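Local structure of VP4 CORE protein (Bluetongue virus, 2JHP) at residues T413-C416 against N417-L420. The protein forms part of the inner capsid of the virus and, as its RNA-capping enzyme, builds caps on viral RNA in assembly-line fashion. Numbering follows the deposited sequence.
Sequences TNRC and NMGL. With SAH (S-adenosyl-L-homocysteine), chain B.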
loop_
_atom_site.group_PDB
_atom_site.type_symbol
_atom_site.label_atom_id
_atom_site.label_comp_id
_atom_site.label_asym_id
_atom_site.label_seq_id
_atom_site.Cartn_x
_atom_site.Cartn_y
_atom_site.Cartn_z
ATOM N N THR A 413 0.309 -12.482 -3.504
ATOM C CA THR A 413 0.144 -13.093 -4.799
ATOM C C THR A 413 1.052 -12.471 -5.836
ATOM O O THR A 413 0.804 -12.593 -7.047
ATOM C CB THR A 413 -1.288 -12.946 -5.270
ATOM O OG1 THR A 413 -1.749 -11.625 -4.980
ATOM C CG2 THR A 413 -2.191 -13.971 -4.574
ATOM N N ASN A 414 2.097 -11.786 -5.364
ATOM C CA ASN A 414 3.243 -11.417 -6.190
ATOM C C ASN A 414 3.849 -12.681 -6.790
ATOM O O ASN A 414 3.877 -13.729 -6.134
ATOM C CB ASN A 414 4.310 -10.707 -5.358
ATOM C CG ASN A 414 4.034 -9.218 -5.155
ATOM O OD1 ASN A 414 4.948 -8.466 -4.826
ATOM N ND2 ASN A 414 2.781 -8.791 -5.332
ATOM N N ARG A 415 4.351 -12.572 -8.021
ATOM C CA ARG A 415 4.824 -13.724 -8.771
ATOM C C ARG A 415 5.965 -14.493 -8.076
ATOM O O ARG A 415 6.111 -15.704 -8.279
ATOM C CB ARG A 415 5.200 -13.310 -10.192
ATOM C CG ARG A 415 5.105 -14.438 -11.207
ATOM C CD ARG A 415 4.846 -13.918 -12.627
ATOM N NE ARG A 415 3.558 -13.221 -12.712
ATOM C CZ ARG A 415 2.404 -13.793 -13.050
ATOM N NH1 ARG A 415 2.347 -15.086 -13.358
ATOM N NH2 ARG A 415 1.301 -13.064 -13.091
ATOM N N CYS A 416 6.745 -13.798 -7.246
ATOM C CA CYS A 416 7.796 -14.434 -6.440
ATOM C C CYS A 416 7.274 -15.434 -5.391
ATOM O O CYS A 416 8.065 -16.132 -4.766
ATOM C CB CYS A 416 8.654 -13.370 -5.750
ATOM S SG CYS A 416 7.788 -12.470 -4.445
ATOM N N ASN A 417 5.957 -15.493 -5.202
ATOM C CA ASN A 417 5.329 -16.410 -4.233
ATOM C C ASN A 417 4.495 -17.522 -4.876
ATOM O O ASN A 417 3.760 -18.243 -4.189
ATOM C CB ASN A 417 4.463 -15.629 -3.234
ATOM C CG ASN A 417 5.233 -14.528 -2.545
ATOM O OD1 ASN A 417 6.434 -14.647 -2.333
ATOM N ND2 ASN A 417 4.548 -13.442 -2.202
ATOM N N MET A 418 4.616 -17.655 -6.192
ATOM C CA MET A 418 3.877 -18.650 -6.945
ATOM C C MET A 418 4.077 -20.062 -6.392
ATOM O O MET A 418 5.193 -20.448 -6.016
ATOM C CB MET A 418 4.318 -18.601 -8.398
ATOM C CG MET A 418 3.245 -18.988 -9.386
ATOM S SD MET A 418 3.583 -18.193 -10.961
ATOM C CE MET A 418 4.992 -19.145 -11.559
ATOM N N GLY A 419 2.981 -20.820 -6.351
ATOM C CA GLY A 419 2.995 -22.203 -5.873
ATOM C C GLY A 419 3.157 -22.346 -4.369
ATOM O O GLY A 419 3.644 -23.367 -3.893
ATOM N N LEU A 420 2.766 -21.321 -3.616
ATOM C CA LEU A 420 2.921 -21.342 -2.162
ATOM C C LEU A 420 1.607 -20.976 -1.481
ATOM O O LEU A 420 1.594 -20.356 -0.415
ATOM C CB LEU A 420 4.064 -20.424 -1.702
ATOM C CG LEU A 420 5.450 -20.540 -2.346
ATOM C CD1 LEU A 420 6.393 -19.529 -1.745
ATOM C CD2 LEU A 420 6.020 -21.921 -2.189
HETATM N N SAH B . 2.514 -3.757 1.192
HETATM C CA SAH B . 2.677 -2.442 0.497
HETATM C CB SAH B . 3.445 -2.500 -0.827
HETATM C CG SAH B . 3.469 -3.781 -1.640
HETATM S SD SAH B . 4.715 -3.674 -2.954
HETATM C C SAH B . 1.363 -1.697 0.328
HETATM O O SAH B . 0.539 -1.666 1.246
HETATM O OXT SAH B . 1.108 -1.083 -0.708
HETATM C "C5'" SAH B . 5.102 -5.434 -2.733
HETATM C "C4'" SAH B . 6.397 -5.666 -1.972
HETATM O "O4'" SAH B . 6.325 -6.857 -1.213
HETATM C "C3'" SAH B . 7.604 -5.796 -2.897
HETATM O "O3'" SAH B . 8.657 -5.061 -2.296
HETATM C "C2'" SAH B . 7.946 -7.278 -2.867
HETATM O "O2'" SAH B . 9.321 -7.527 -2.981
HETATM C "C1'" SAH B . 7.455 -7.683 -1.478
HETATM N N9 SAH B . 7.147 -9.126 -1.367
HETATM C C8 SAH B . 6.583 -9.939 -2.323
HETATM N N7 SAH B . 6.480 -11.196 -1.818
HETATM C C5 SAH B . 6.968 -11.200 -0.555
HETATM C C6 SAH B . 7.097 -12.198 0.415
HETATM N N6 SAH B . 6.690 -13.439 0.159
HETATM N N1 SAH B . 7.637 -11.895 1.651
HETATM C C2 SAH B . 8.051 -10.604 1.927
HETATM N N3 SAH B . 7.924 -9.611 0.970
HETATM C C4 SAH B . 7.393 -9.901 -0.255
HETATM O O HOH W 1 7.355 -19.209 -5.363
#
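Between Asn414 and Met418 the backbone winds through a short 3-10 turn, Asn417 N donating to Asn414 O at 2.9 Å and Met418 N reaching Arg415 O at 3.2 Å, before a type II beta turn from Asn417 to Leu420 leads into helix 421-430. Water 1 ties the outer side together, donating to Cys416 O and to Met418 O.

Asn417 makes the two hydrogen bonds from this turn to the adenine. Its CG stands anti to its own carbonyl carbon (chi1 -54°), which carries the carboxamide to the adenine of S-adenosyl-L-homocysteine. There OD1 accepts from SAH N6 at 2.8 Å and ND2 donates to SAH N7 at 3.0 Å, a two-bond pairing with the N6/N7 side of the base. ND2 also donates to Leu412 O, and these bonds together fix which end of the amide is nitrogen. Nearby, Cys416 turns its thiol to the same part of the base, SG lying 3.2 Å from SAH N7. Asn414 comes in beside the ring's C8, which its OD1 approaches to 3.3 Å.

On the solvent side, Arg415 and Met418 run side by side in the same direction. Met418 SD packs against the CG methylene of Arg415 at 4.1 Å and meets the guanidinium obliquely near NH1. Deeper in, Thr413 OG1 bonds to Asp448 and to the backbone of Trp437, fastening the start of the turn.

The turn follows strand 406-408, a strand of the mixed 3-2-1-4-5-7-6 sheet, and precedes helix 421-430; it forms part of the adenine pocket of a Rossmann-like, S-adenosylmethionine-dependent methyltransferase fold.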